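Local coordinates for suppressor protein MPT5 (Saccharomyces cerevisiae, PDB 5BZ1) that binds recognition sequences in the 3'-untranslated regions of target mRNAs through its Pumilio RNA-binding domain and regulates their expression after transcription, at residues S199-I202 with V203-P207; G215-I218 with I219-L222; S248-K251 with F252-N255; E258-I261 with K262-R266. One frame throughout, in Å; residues are numbered along the deposited sequence.

In the fold
The four contacts, three local helical turns and one loop-to-helix start, lie in Pumilio repeats 5 to 7 of this RNA-binding domain, running in order along the chain. Contact 1 closes helix 192-204 and stays about 13 Å, at the nearest atoms, from the bound RNA. It packs on contact 2, where Leu206 CD1 meets Ile219 CD1 at 3.6 Å. Contacts 2, 3 and 4 face the RNA: 215-222 reads U3 of chain B, while 248-255 and 258-266, both using helix 253-273, share G2 of chain B. Contact 2 also touches contact 4, with Gln220 O 3.2 Å from Lys259 CE; the centres of contacts 2 and 3 lie about 13 Å apart.

Contact 1 of 4, residues S199-I202 with V203-P207; sequences SVKI and VQFLP
Ser199 and Val203 meet on the crowded side of this last helical turn. Val203 N donates to Ser199 O at 2.8 Å with a nearly straight N-H...O angle of 166°, and Val203 CG2, anti to its own carbonyl carbon, is folded back to 3.2 Å from Ser199 O. Ser199 is small enough for the tight spot, and its OG is satisfied by Tyr231 OH. Ile202, a branched apolar residue suited to burial, fills the space between helices, touching Ile170 of helix 169-174 and Ile218, Ile219 and Leu222 of helix 215-223. The side toward solvent is looser. Gln204, exposed and extended, lies alongside Lys201 with both side chains pointing the same way, and only a weak hydrogen bond of 3.3 Å joins Lys201 NZ to Gln204 OE1. A bend at chi2 (59°) brings the far end of the lysine beside Gln204 and Phe205, its CE 4.1 Å from Phe205 CE2. Lysine suits this place because its methylenes can run past the ring's edge while the ammonium lies at the partly exposed surface beside Gln204. With an alanine here, Gln204 OE1 would probably be left without its ammonium partner and the edge of Phe205 less covered. Phe205 N still bonds to Lys201 O, at 3.1 Å, yet Phe205 is the first residue to leave helical backbone angles; its ring keeps Lys201 O at its edge. Leu206 turns to helices 215-223 and 229-240. Such a helix end, followed by a turn toward the next helix, belongs to the all-helical solenoid of stacked Pumilio repeats.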
loop_
_atom_site.group_PDB
_atom_site.type_symbol
_atom_site.label_atom_id
_atom_site.label_comp_id
_atom_site.label_asym_id
_atom_site.label_seq_id
_atom_site.Cartn_x
_atom_site.Cartn_y
_atom_site.Cartn_z
ATOM N N SER A 199 -1.132 4.999 -11.330
ATOM C CA SER A 199 0.151 4.703 -11.959
ATOM C C SER A 199 0.630 5.826 -12.879
ATOM O O SER A 199 1.828 6.111 -12.942
ATOM C CB SER A 199 0.066 3.395 -12.736
ATOM O OG SER A 199 1.170 3.251 -13.607
ATOM N N VAL A 200 -0.304 6.452 -13.593
ATOM C CA VAL A 200 0.017 7.607 -14.424
ATOM C C VAL A 200 0.696 8.684 -13.581
ATOM O O VAL A 200 1.719 9.243 -13.973
ATOM C CB VAL A 200 -1.241 8.182 -15.108
ATOM C CG1 VAL A 200 -0.961 9.562 -15.684
ATOM C CG2 VAL A 200 -1.735 7.242 -16.201
ATOM N N LYS A 201 0.134 8.950 -12.407
ATOM C CA LYS A 201 0.695 9.946 -11.506
ATOM C C LYS A 201 2.030 9.488 -10.901
ATOM O O LYS A 201 2.958 10.287 -10.742
ATOM C CB LYS A 201 -0.316 10.293 -10.410
ATOM C CG LYS A 201 -0.600 11.784 -10.289
ATOM C CD LYS A 201 -1.135 12.377 -11.588
ATOM C CE LYS A 201 -1.168 13.900 -11.524
ATOM N NZ LYS A 201 -1.751 14.499 -12.755
ATOM N N ILE A 202 2.125 8.198 -10.583
ATOM C CA ILE A 202 3.361 7.623 -10.052
ATOM C C ILE A 202 4.511 7.749 -11.058
ATOM O O ILE A 202 5.631 8.120 -10.694
ATOM C CB ILE A 202 3.162 6.146 -9.640
ATOM C CG1 ILE A 202 2.432 6.063 -8.296
ATOM C CG2 ILE A 202 4.493 5.420 -9.547
ATOM C CD1 ILE A 202 1.999 4.655 -7.909
ATOM N N VAL A 203 4.227 7.443 -12.322
ATOM C CA VAL A 203 5.221 7.573 -13.385
ATOM C C VAL A 203 5.597 9.037 -13.609
ATOM O O VAL A 203 6.768 9.360 -13.811
ATOM C CB VAL A 203 4.726 6.938 -14.705
ATOM C CG1 VAL A 203 5.683 7.249 -15.857
ATOM C CG2 VAL A 203 4.563 5.433 -14.540
ATOM N N GLN A 204 4.600 9.918 -13.561
ATOM C CA GLN A 204 4.819 11.349 -13.758
ATOM C C GLN A 204 5.802 11.921 -12.735
ATOM O O GLN A 204 6.634 12.769 -13.067
ATOM C CB GLN A 204 3.488 12.107 -13.692
ATOM C CG GLN A 204 3.636 13.627 -13.698
ATOM C CD GLN A 204 2.306 14.360 -13.736
ATOM O OE1 GLN A 204 1.244 13.744 -13.849
ATOM N NE2 GLN A 204 2.357 15.687 -13.645
ATOM N N PHE A 205 5.714 11.438 -11.499
ATOM C CA PHE A 205 6.551 11.944 -10.416
ATOM C C PHE A 205 7.587 10.924 -9.957
ATOM O O PHE A 205 8.017 10.937 -8.804
ATOM C CB PHE A 205 5.679 12.375 -9.238
ATOM C CG PHE A 205 4.815 13.564 -9.532
ATOM C CD1 PHE A 205 5.306 14.852 -9.364
ATOM C CD2 PHE A 205 3.516 13.398 -9.984
ATOM C CE1 PHE A 205 4.514 15.953 -9.638
ATOM C CE2 PHE A 205 2.716 14.493 -10.259
ATOM C CZ PHE A 205 3.216 15.774 -10.087
ATOM N N LEU A 206 7.988 10.051 -10.876
ATOM C CA LEU A 206 8.981 9.010 -10.606
ATOM C C LEU A 206 10.284 9.479 -9.925
ATOM O O LEU A 206 10.751 8.820 -8.989
ATOM C CB LEU A 206 9.290 8.232 -11.889
ATOM C CG LEU A 206 10.057 6.921 -11.754
ATOM C CD1 LEU A 206 9.295 5.957 -10.871
ATOM C CD2 LEU A 206 10.270 6.311 -13.121
ATOM N N PRO A 207 10.877 10.606 -10.385
ATOM C CA PRO A 207 12.138 11.022 -9.756
ATOM C C PRO A 207 12.008 11.340 -8.264
ATOM O O PRO A 207 12.993 11.204 -7.537
ATOM C CB PRO A 207 12.513 12.291 -10.527
ATOM C CG PRO A 207 11.851 12.138 -11.852
ATOM C CD PRO A 207 10.545 11.464 -11.539
#

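Contact 2 of 4, residues G215-I218 with I219-L222. With nucleotides of chain B.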
loop_
_atom_site.group_PDB
_atom_site.type_symbol
_atom_site.label_atom_id
_atom_site.label_comp_id
_atom_site.label_asym_id
_atom_site.label_seq_id
_atom_site.Cartn_x
_atom_site.Cartn_y
_atom_site.Cartn_z
ATOM N N GLY A 215 8.877 5.833 -0.863
ATOM C CA GLY A 215 8.444 5.823 -2.250
ATOM C C GLY A 215 8.937 4.623 -3.038
ATOM O O GLY A 215 8.236 4.121 -3.925
ATOM N N ASN A 216 10.141 4.159 -2.713
ATOM C CA ASN A 216 10.740 3.032 -3.419
ATOM C C ASN A 216 9.901 1.764 -3.269
ATOM O O ASN A 216 9.863 0.924 -4.169
ATOM C CB ASN A 216 12.176 2.794 -2.939
ATOM C CG ASN A 216 12.242 2.026 -1.624
ATOM O OD1 ASN A 216 12.323 0.795 -1.615
ATOM N ND2 ASN A 216 12.213 2.750 -0.508
ATOM N N TYR A 217 9.218 1.632 -2.133
ATOM C CA TYR A 217 8.358 0.476 -1.900
ATOM C C TYR A 217 7.135 0.498 -2.819
ATOM O O TYR A 217 6.631 -0.548 -3.232
ATOM C CB TYR A 217 7.932 0.404 -0.432
ATOM C CG TYR A 217 9.049 -0.016 0.500
ATOM C CD1 TYR A 217 9.525 -1.320 0.498
ATOM C CD2 TYR A 217 9.624 0.887 1.382
ATOM C CE1 TYR A 217 10.547 -1.710 1.346
ATOM C CE2 TYR A 217 10.643 0.506 2.236
ATOM C CZ TYR A 217 11.099 -0.793 2.215
ATOM O OH TYR A 217 12.114 -1.181 3.059
ATOM N N ILE A 218 6.668 1.702 -3.135
ATOM C CA ILE A 218 5.524 1.879 -4.018
ATOM C C ILE A 218 5.846 1.439 -5.454
ATOM O O ILE A 218 5.049 0.751 -6.097
ATOM C CB ILE A 218 5.029 3.341 -4.004
ATOM C CG1 ILE A 218 4.498 3.713 -2.619
ATOM C CG2 ILE A 218 3.954 3.554 -5.049
ATOM C CD1 ILE A 218 3.435 2.754 -2.092
ATOM N N ILE A 219 7.014 1.834 -5.954
ATOM C CA ILE A 219 7.442 1.408 -7.280
ATOM C C ILE A 219 7.539 -0.117 -7.334
ATOM O O ILE A 219 7.080 -0.752 -8.288
ATOM C CB ILE A 219 8.811 2.000 -7.677
ATOM C CG1 ILE A 219 8.836 3.513 -7.469
ATOM C CG2 ILE A 219 9.135 1.645 -9.124
ATOM C CD1 ILE A 219 7.687 4.241 -8.145
ATOM N N GLN A 220 8.146 -0.694 -6.302
ATOM C CA GLN A 220 8.280 -2.140 -6.205
ATOM C C GLN A 220 6.918 -2.835 -6.158
ATOM O O GLN A 220 6.747 -3.913 -6.725
ATOM C CB GLN A 220 9.124 -2.518 -4.982
ATOM C CG GLN A 220 10.592 -2.115 -5.083
ATOM C CD GLN A 220 11.427 -2.663 -3.942
ATOM O OE1 GLN A 220 11.682 -3.866 -3.867
ATOM N NE2 GLN A 220 11.856 -1.781 -3.043
ATOM N N PHE A 221 5.949 -2.213 -5.493
ATOM C CA PHE A 221 4.608 -2.783 -5.409
ATOM C C PHE A 221 3.950 -2.850 -6.788
ATOM O O PHE A 221 3.315 -3.848 -7.127
ATOM C CB PHE A 221 3.725 -1.995 -4.437
ATOM C CG PHE A 221 2.471 -2.725 -4.037
ATOM C CD1 PHE A 221 2.459 -3.538 -2.912
ATOM C CD2 PHE A 221 1.314 -2.619 -4.797
ATOM C CE1 PHE A 221 1.309 -4.227 -2.543
ATOM C CE2 PHE A 221 0.158 -3.305 -4.436
ATOM C CZ PHE A 221 0.159 -4.110 -3.306
ATOM N N LEU A 222 4.106 -1.788 -7.577
ATOM C CA LEU A 222 3.605 -1.772 -8.950
ATOM C C LEU A 222 4.219 -2.897 -9.778
ATOM O O LEU A 222 3.539 -3.524 -10.590
ATOM C CB LEU A 222 3.898 -0.432 -9.625
ATOM C CG LEU A 222 3.055 0.784 -9.253
ATOM C CD1 LEU A 222 3.275 1.906 -10.258
ATOM C CD2 LEU A 222 1.585 0.409 -9.176
ATOM P P U B 3 20.159 -1.600 6.100
ATOM O OP1 U B 3 20.034 -0.575 7.169
ATOM O OP2 U B 3 20.262 -3.030 6.495
ATOM O "O5'" U B 3 18.938 -1.443 5.085
ATOM C "C5'" U B 3 17.598 -1.644 5.502
ATOM C "C4'" U B 3 16.740 -0.457 5.151
ATOM O "O4'" U B 3 16.783 -0.203 3.723
ATOM C "C3'" U B 3 15.258 -0.583 5.461
ATOM O "O3'" U B 3 14.985 -0.343 6.830
ATOM C "C2'" U B 3 14.633 0.444 4.524
ATOM O "O2'" U B 3 14.733 1.751 5.071
ATOM C "C1'" U B 3 15.558 0.356 3.300
ATOM N N1 U B 3 14.992 -0.485 2.221
ATOM C C2 U B 3 14.115 0.129 1.338
ATOM O O2 U B 3 13.797 1.303 1.425
ATOM N N3 U B 3 13.611 -0.685 0.354
ATOM C C4 U B 3 13.895 -2.023 0.166
ATOM O O4 U B 3 13.358 -2.625 -0.769
ATOM C C5 U B 3 14.816 -2.582 1.117
ATOM C C6 U B 3 15.328 -1.816 2.093
ATOM P P A B 4 13.809 -1.132 7.587
ATOM O OP1 A B 4 14.123 -1.045 9.032
ATOM O OP2 A B 4 13.592 -2.457 6.947
ATOM O "O5'" A B 4 12.520 -0.250 7.287
ATOM C "C5'" A B 4 12.490 1.135 7.598
ATOM C "C4'" A B 4 11.088 1.676 7.504
ATOM O "O4'" A B 4 10.629 1.595 6.132
ATOM C "C3'" A B 4 10.036 0.912 8.290
ATOM O "O3'" A B 4 10.021 1.259 9.664
ATOM C "C2'" A B 4 8.748 1.263 7.554
ATOM O "O2'" A B 4 8.259 2.536 7.959
ATOM C "C1'" A B 4 9.237 1.365 6.103
ATOM N N9 A B 4 8.974 0.138 5.323
ATOM C C8 A B 4 9.692 -1.038 5.317
ATOM N N7 A B 4 9.196 -1.948 4.511
ATOM C C5 A B 4 8.080 -1.342 3.944
ATOM C C6 A B 4 7.124 -1.786 3.006
ATOM N N6 A B 4 7.128 -2.997 2.443
ATOM N N1 A B 4 6.142 -0.923 2.664
ATOM C C2 A B 4 6.124 0.296 3.222
ATOM N N3 A B 4 6.964 0.827 4.110
ATOM C C4 A B 4 7.931 -0.053 4.438
#
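Asn216 OD1 is gripped from two directions: it accepts the N3 hydrogen of U3 of chain B at 2.8 Å, and Gln220 NE2 adds a weak bond at 3.0 Å. The same asparagine gives as well as takes, since its ND2 donates to O2 of U3 of chain B at 2.9 Å and also reaches Asp212 O. Its CG sits between the backbone N and the carbonyl carbon (chi1 80°), which turns the amide to the base; asparagine suits the place by presenting donor and acceptor together. Gln220, one helical turn on, runs alongside it and completes the reading of the uracil, NE2 pointing at O4 of U3 of chain B over 2.9 Å in an almost straight line (177°). Glutamine fits here by supplying an N-H donor on a longer chain. Tyr217 supplies a flat surface: C5 of A4 of chain B lies 3.4 Å above the plane on one face of its ring, and Asn216 OD1 is over the other. In the backbone Gln220 N bonds to Asn216 O at 3.2 Å, while Ile218 and Ile219 face inward toward Ile202. An asparagine and a glutamine for the base edge, with a tyrosine between neighbouring bases, form the uracil-recognition motif of Pumilio (PUF) repeats.

Contact 3 of 4, residues S248-K251 with F252-N255. With nucleotides of chain B.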
loop_
_atom_site.group_PDB
_atom_site.type_symbol
_atom_site.label_atom_id
_atom_site.label_comp_id
_atom_site.label_asym_id
_atom_site.label_seq_id
_atom_site.Cartn_x
_atom_site.Cartn_y
_atom_site.Cartn_z
ATOM N N SER A 248 21.228 2.662 -9.400
ATOM C CA SER A 248 21.765 1.419 -8.860
ATOM C C SER A 248 22.712 1.662 -7.685
ATOM O O SER A 248 22.923 0.774 -6.860
ATOM C CB SER A 248 22.503 0.644 -9.954
ATOM O OG SER A 248 21.623 0.253 -10.987
ATOM N N CYS A 249 23.288 2.861 -7.621
ATOM C CA CYS A 249 24.263 3.187 -6.585
ATOM C C CYS A 249 23.679 3.996 -5.426
ATOM O O CYS A 249 24.424 4.572 -4.631
ATOM C CB CYS A 249 25.453 3.933 -7.186
ATOM S SG CYS A 249 26.368 2.965 -8.410
ATOM N N LEU A 250 22.356 4.031 -5.318
ATOM C CA LEU A 250 21.713 4.736 -4.208
ATOM C C LEU A 250 20.995 3.757 -3.278
ATOM O O LEU A 250 20.507 2.721 -3.725
ATOM C CB LEU A 250 20.763 5.816 -4.729
ATOM C CG LEU A 250 21.438 6.930 -5.532
ATOM C CD1 LEU A 250 20.412 7.834 -6.195
ATOM C CD2 LEU A 250 22.372 7.752 -4.647
ATOM N N LYS A 251 20.942 4.090 -1.991
ATOM C CA LYS A 251 20.424 3.184 -0.965
ATOM C C LYS A 251 19.038 2.611 -1.268
ATOM O O LYS A 251 18.821 1.401 -1.170
ATOM C CB LYS A 251 20.384 3.896 0.389
ATOM C CG LYS A 251 19.988 3.003 1.564
ATOM C CD LYS A 251 19.624 3.842 2.780
ATOM C CE LYS A 251 20.106 3.210 4.080
ATOM N NZ LYS A 251 19.552 1.854 4.324
ATOM N N PHE A 252 18.102 3.482 -1.628
ATOM C CA PHE A 252 16.720 3.059 -1.787
ATOM C C PHE A 252 16.404 2.570 -3.201
ATOM O O PHE A 252 15.820 1.506 -3.370
ATOM C CB PHE A 252 15.763 4.173 -1.347
ATOM C CG PHE A 252 15.988 4.636 0.071
ATOM C CD1 PHE A 252 15.639 3.821 1.145
ATOM C CD2 PHE A 252 16.547 5.880 0.332
ATOM C CE1 PHE A 252 15.850 4.239 2.455
ATOM C CE2 PHE A 252 16.760 6.307 1.636
ATOM C CZ PHE A 252 16.412 5.485 2.700
ATOM N N SER A 253 16.798 3.340 -4.212
ATOM C CA SER A 253 16.509 2.980 -5.599
ATOM C C SER A 253 17.223 1.702 -6.061
ATOM O O SER A 253 16.756 1.037 -6.987
ATOM C CB SER A 253 16.834 4.143 -6.540
ATOM O OG SER A 253 18.162 4.594 -6.355
ATOM N N SER A 254 18.344 1.358 -5.425
ATOM C CA SER A 254 19.076 0.136 -5.776
ATOM C C SER A 254 18.186 -1.099 -5.655
ATOM O O SER A 254 18.315 -2.045 -6.434
ATOM C CB SER A 254 20.335 -0.039 -4.917
ATOM O OG SER A 254 20.023 -0.163 -3.540
ATOM N N ASN A 255 17.278 -1.075 -4.682
ATOM C CA ASN A 255 16.327 -2.168 -4.490
ATOM C C ASN A 255 15.294 -2.236 -5.610
ATOM O O ASN A 255 14.834 -3.318 -5.977
ATOM C CB ASN A 255 15.613 -2.025 -3.145
ATOM C CG ASN A 255 16.571 -2.050 -1.978
ATOM O OD1 ASN A 255 17.024 -3.115 -1.554
ATOM N ND2 ASN A 255 16.891 -0.872 -1.448
ATOM P P U B 3 20.159 -1.600 6.100
ATOM O OP1 U B 3 20.034 -0.575 7.169
ATOM O OP2 U B 3 20.262 -3.030 6.495
ATOM O "O5'" U B 3 18.938 -1.443 5.085
ATOM C "C5'" U B 3 17.598 -1.644 5.502
ATOM C "C4'" U B 3 16.740 -0.457 5.151
ATOM O "O4'" U B 3 16.783 -0.203 3.723
ATOM C "C3'" U B 3 15.258 -0.583 5.461
ATOM O "O3'" U B 3 14.985 -0.343 6.830
ATOM C "C2'" U B 3 14.633 0.444 4.524
ATOM O "O2'" U B 3 14.733 1.751 5.071
ATOM C "C1'" U B 3 15.558 0.356 3.300
ATOM N N1 U B 3 14.992 -0.485 2.221
ATOM C C2 U B 3 14.115 0.129 1.338
ATOM O O2 U B 3 13.797 1.303 1.425
ATOM N N3 U B 3 13.611 -0.685 0.354
ATOM C C4 U B 3 13.895 -2.023 0.166
ATOM O O4 U B 3 13.358 -2.625 -0.769
ATOM C C5 U B 3 14.816 -2.582 1.117
ATOM C C6 U B 3 15.328 -1.816 2.093
ATOM P P G B 2 24.776 -4.786 5.732
ATOM O OP1 G B 2 24.447 -4.277 7.084
ATOM O OP2 G B 2 24.508 -6.206 5.387
ATOM O "O5'" G B 2 24.014 -3.880 4.672
ATOM C "C5'" G B 2 24.308 -2.498 4.550
ATOM C "C4'" G B 2 23.275 -1.805 3.708
ATOM O "O4'" G B 2 23.333 -2.310 2.353
ATOM C "C3'" G B 2 21.834 -2.035 4.125
ATOM O "O3'" G B 2 21.441 -1.211 5.207
ATOM C "C2'" G B 2 21.067 -1.774 2.834
ATOM O "O2'" G B 2 20.884 -0.380 2.622
ATOM C "C1'" G B 2 22.044 -2.306 1.782
ATOM N N9 G B 2 21.712 -3.679 1.352
ATOM C C8 G B 2 21.865 -4.857 2.049
ATOM N N7 G B 2 21.461 -5.896 1.368
ATOM C C5 G B 2 21.012 -5.383 0.157
ATOM C C6 G B 2 20.459 -6.030 -0.979
ATOM O O6 G B 2 20.248 -7.232 -1.159
ATOM N N1 G B 2 20.149 -5.116 -1.979
ATOM C C2 G B 2 20.343 -3.759 -1.892
ATOM N N2 G B 2 19.981 -3.035 -2.961
ATOM N N3 G B 2 20.852 -3.144 -0.841
ATOM C C4 G B 2 21.160 -4.013 0.140
#
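The backbone turns into helix 253-273 as Ser254 N donates to Leu250 O at 3.1 Å, a bend that sets Ser254 and Asn255 before the RNA. Ser254 OG lies close to both Leu250 O and Lys251 O, with weak bonding at best. The hydroxyl also accepts from N2 of G2 of chain B at 2.9 Å (160°), so a serine can serve helix start and base at once. Lys251 lays CD over one face of the Phe252 ring in a CH-pi contact, 3.9 Å from the centroid. Bends at chi3 and chi4 then carry its NZ to O2' of G2 of chain B, 3.1 Å away. In the PUF repeat, Ser254 occupies a base-reading position and Asn255 the place where a side chain is inserted between successive bases. Accordingly Asn255 CG is 3.4 Å from C4 of U3 of chain B, with OD1 on the G2 side. Asn255 ND2 donates to Phe252 O at 3.2 Å from above the carbonyl plane, which fixes the amide's rotation. An alanine here is likely to open a gap between the two bases and leave Phe252 O without its side-chain donor, the backbone N remaining. Phe252 itself packs on Asn216.

Contact 4 of 4, residues E258-I261 with K262-R266. With nucleotides of chain B.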
loop_
_atom_site.group_PDB
_atom_site.type_symbol
_atom_site.label_atom_id
_atom_site.label_comp_id
_atom_site.label_asym_id
_atom_site.label_seq_id
_atom_site.Cartn_x
_atom_site.Cartn_y
_atom_site.Cartn_z
ATOM N N GLU A 258 17.045 -3.850 -8.669
ATOM C CA GLU A 258 17.114 -5.300 -8.493
ATOM C C GLU A 258 15.772 -5.975 -8.776
ATOM O O GLU A 258 15.710 -6.992 -9.467
ATOM C CB GLU A 258 17.560 -5.652 -7.075
ATOM C CG GLU A 258 18.984 -5.255 -6.731
ATOM C CD GLU A 258 19.421 -5.810 -5.388
ATOM O OE1 GLU A 258 19.205 -5.129 -4.365
ATOM O OE2 GLU A 258 19.978 -6.928 -5.359
ATOM N N LYS A 259 14.700 -5.416 -8.226
ATOM C CA LYS A 259 13.377 -5.989 -8.434
ATOM C C LYS A 259 13.001 -5.933 -9.913
ATOM O O LYS A 259 12.383 -6.857 -10.437
ATOM C CB LYS A 259 12.325 -5.269 -7.595
ATOM C CG LYS A 259 10.955 -5.923 -7.681
ATOM C CD LYS A 259 10.045 -5.459 -6.573
ATOM C CE LYS A 259 8.796 -6.323 -6.486
ATOM N NZ LYS A 259 9.067 -7.672 -5.917
ATOM N N PHE A 260 13.391 -4.849 -10.578
ATOM C CA PHE A 260 13.122 -4.674 -11.999
ATOM C C PHE A 260 13.845 -5.750 -12.811
ATOM O O PHE A 260 13.259 -6.380 -13.695
ATOM C CB PHE A 260 13.557 -3.275 -12.442
ATOM C CG PHE A 260 13.220 -2.952 -13.873
ATOM C CD1 PHE A 260 11.918 -2.646 -14.241
ATOM C CD2 PHE A 260 14.211 -2.937 -14.848
ATOM C CE1 PHE A 260 11.604 -2.344 -15.559
ATOM C CE2 PHE A 260 13.905 -2.634 -16.167
ATOM C CZ PHE A 260 12.600 -2.340 -16.521
ATOM N N ILE A 261 15.120 -5.960 -12.496
ATOM C CA ILE A 261 15.935 -6.956 -13.184
ATOM C C ILE A 261 15.401 -8.375 -12.975
ATOM O O ILE A 261 15.264 -9.138 -13.937
ATOM C CB ILE A 261 17.411 -6.860 -12.757
ATOM C CG1 ILE A 261 18.028 -5.566 -13.294
ATOM C CG2 ILE A 261 18.207 -8.063 -13.256
ATOM C CD1 ILE A 261 19.426 -5.277 -12.770
ATOM N N LYS A 262 15.105 -8.727 -11.725
ATOM C CA LYS A 262 14.521 -10.031 -11.413
ATOM C C LYS A 262 13.200 -10.243 -12.152
ATOM O O LYS A 262 12.892 -11.353 -12.583
ATOM C CB LYS A 262 14.307 -10.188 -9.904
ATOM C CG LYS A 262 15.590 -10.354 -9.091
ATOM C CD LYS A 262 15.274 -10.649 -7.627
ATOM C CE LYS A 262 16.003 -9.690 -6.698
ATOM N NZ LYS A 262 15.650 -9.919 -5.266
ATOM N N LYS A 263 12.424 -9.172 -12.297
ATOM C CA LYS A 263 11.151 -9.245 -13.004
ATOM C C LYS A 263 11.363 -9.570 -14.483
ATOM O O LYS A 263 10.628 -10.369 -15.066
ATOM C CB LYS A 263 10.380 -7.934 -12.860
ATOM C CG LYS A 263 8.990 -7.988 -13.464
ATOM C CD LYS A 263 8.234 -6.687 -13.275
ATOM C CE LYS A 263 6.850 -6.785 -13.891
ATOM N NZ LYS A 263 6.038 -7.874 -13.277
ATOM N N LEU A 264 12.374 -8.946 -15.082
ATOM C CA LEU A 264 12.732 -9.207 -16.473
ATOM C C LEU A 264 13.112 -10.673 -16.670
ATOM O O LEU A 264 12.640 -11.326 -17.601
ATOM C CB LEU A 264 13.889 -8.304 -16.911
ATOM C CG LEU A 264 13.606 -6.812 -17.081
ATOM C CD1 LEU A 264 14.880 -6.059 -17.412
ATOM C CD2 LEU A 264 12.567 -6.579 -18.165
ATOM N N PHE A 265 13.970 -11.173 -15.786
ATOM C CA PHE A 265 14.407 -12.563 -15.819
ATOM C C PHE A 265 13.225 -13.523 -15.703
ATOM O O PHE A 265 13.113 -14.478 -16.469
ATOM C CB PHE A 265 15.394 -12.826 -14.681
ATOM C CG PHE A 265 16.808 -12.403 -14.983
ATOM C CD1 PHE A 265 17.360 -12.604 -16.244
ATOM C CD2 PHE A 265 17.591 -11.813 -13.999
ATOM C CE1 PHE A 265 18.669 -12.223 -16.516
ATOM C CE2 PHE A 265 18.897 -11.430 -14.263
ATOM C CZ PHE A 265 19.436 -11.634 -15.524
ATOM N N ARG A 266 12.342 -13.259 -14.745
ATOM C CA ARG A 266 11.215 -14.153 -14.479
ATOM C C ARG A 266 10.236 -14.236 -15.653
ATOM O O ARG A 266 9.717 -15.311 -15.966
ATOM C CB ARG A 266 10.482 -13.734 -13.203
ATOM C CG ARG A 266 9.468 -14.758 -12.728
ATOM C CD ARG A 266 8.959 -14.445 -11.333
ATOM N NE ARG A 266 8.374 -15.625 -10.701
ATOM C CZ ARG A 266 7.833 -15.632 -9.487
ATOM N NH1 ARG A 266 7.793 -14.517 -8.770
ATOM N NH2 ARG A 266 7.327 -16.752 -8.992
ATOM P P G B 2 24.776 -4.786 5.732
ATOM O OP1 G B 2 24.447 -4.277 7.084
ATOM O OP2 G B 2 24.508 -6.206 5.387
ATOM O "O5'" G B 2 24.014 -3.880 4.672
ATOM C "C5'" G B 2 24.308 -2.498 4.550
ATOM C "C4'" G B 2 23.275 -1.805 3.708
ATOM O "O4'" G B 2 23.333 -2.310 2.353
ATOM C "C3'" G B 2 21.834 -2.035 4.125
ATOM O "O3'" G B 2 21.441 -1.211 5.207
ATOM C "C2'" G B 2 21.067 -1.774 2.834
ATOM O "O2'" G B 2 20.884 -0.380 2.622
ATOM C "C1'" G B 2 22.044 -2.306 1.782
ATOM N N9 G B 2 21.712 -3.679 1.352
ATOM C C8 G B 2 21.865 -4.857 2.049
ATOM N N7 G B 2 21.461 -5.896 1.368
ATOM C C5 G B 2 21.012 -5.383 0.157
ATOM C C6 G B 2 20.459 -6.030 -0.979
ATOM O O6 G B 2 20.248 -7.232 -1.159
ATOM N N1 G B 2 20.149 -5.116 -1.979
ATOM C C2 G B 2 20.343 -3.759 -1.892
ATOM N N2 G B 2 19.981 -3.035 -2.961
ATOM N N3 G B 2 20.852 -3.144 -0.841
ATOM C C4 G B 2 21.160 -4.013 0.140
#
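Side chains four residues apart along helix 253-273, in Pumilio repeat 7, meet here: Phe260 with Leu264 and Ile261 with Phe265 on buried flanks, on the same helix as a glutamate that reads the RNA. Glu258 is the acidic member of the PUF guanine-recognition motif. Its OE1 accepts from both N1 and N2 of G2 of chain B, the N1 bond being 2.6 Å, and a carboxylate suits this edge because one strongly accepting oxygen can take both N-H donors while the other, OE2, is held by Thr324 OG1, a second-shell partner. Lys262 NZ stands 5.3 Å from Glu258 OE2, too far for contact though its charge may help to stabilise the anion; Lys262 N, meanwhile, bonds to Glu258 O over 2.9 Å at 174°. On another flank Lys259 reaches across to a salt bridge with Asp224, and Lys263 to Asp229 as well as to Leu223 O. Large apolar residues fill the inner sides, between helices 229-240, 288-307 and 318-326. Phe260, its CG anti to the backbone N (chi1 -175°), crosses Leu264 at a slant, CE2 lying 3.8 Å from Leu264 CD1. Ile261 and Phe265 instead run alongside each other, and the isoleucine branch CG2 comes to 3.6 Å from Phe265 CE2.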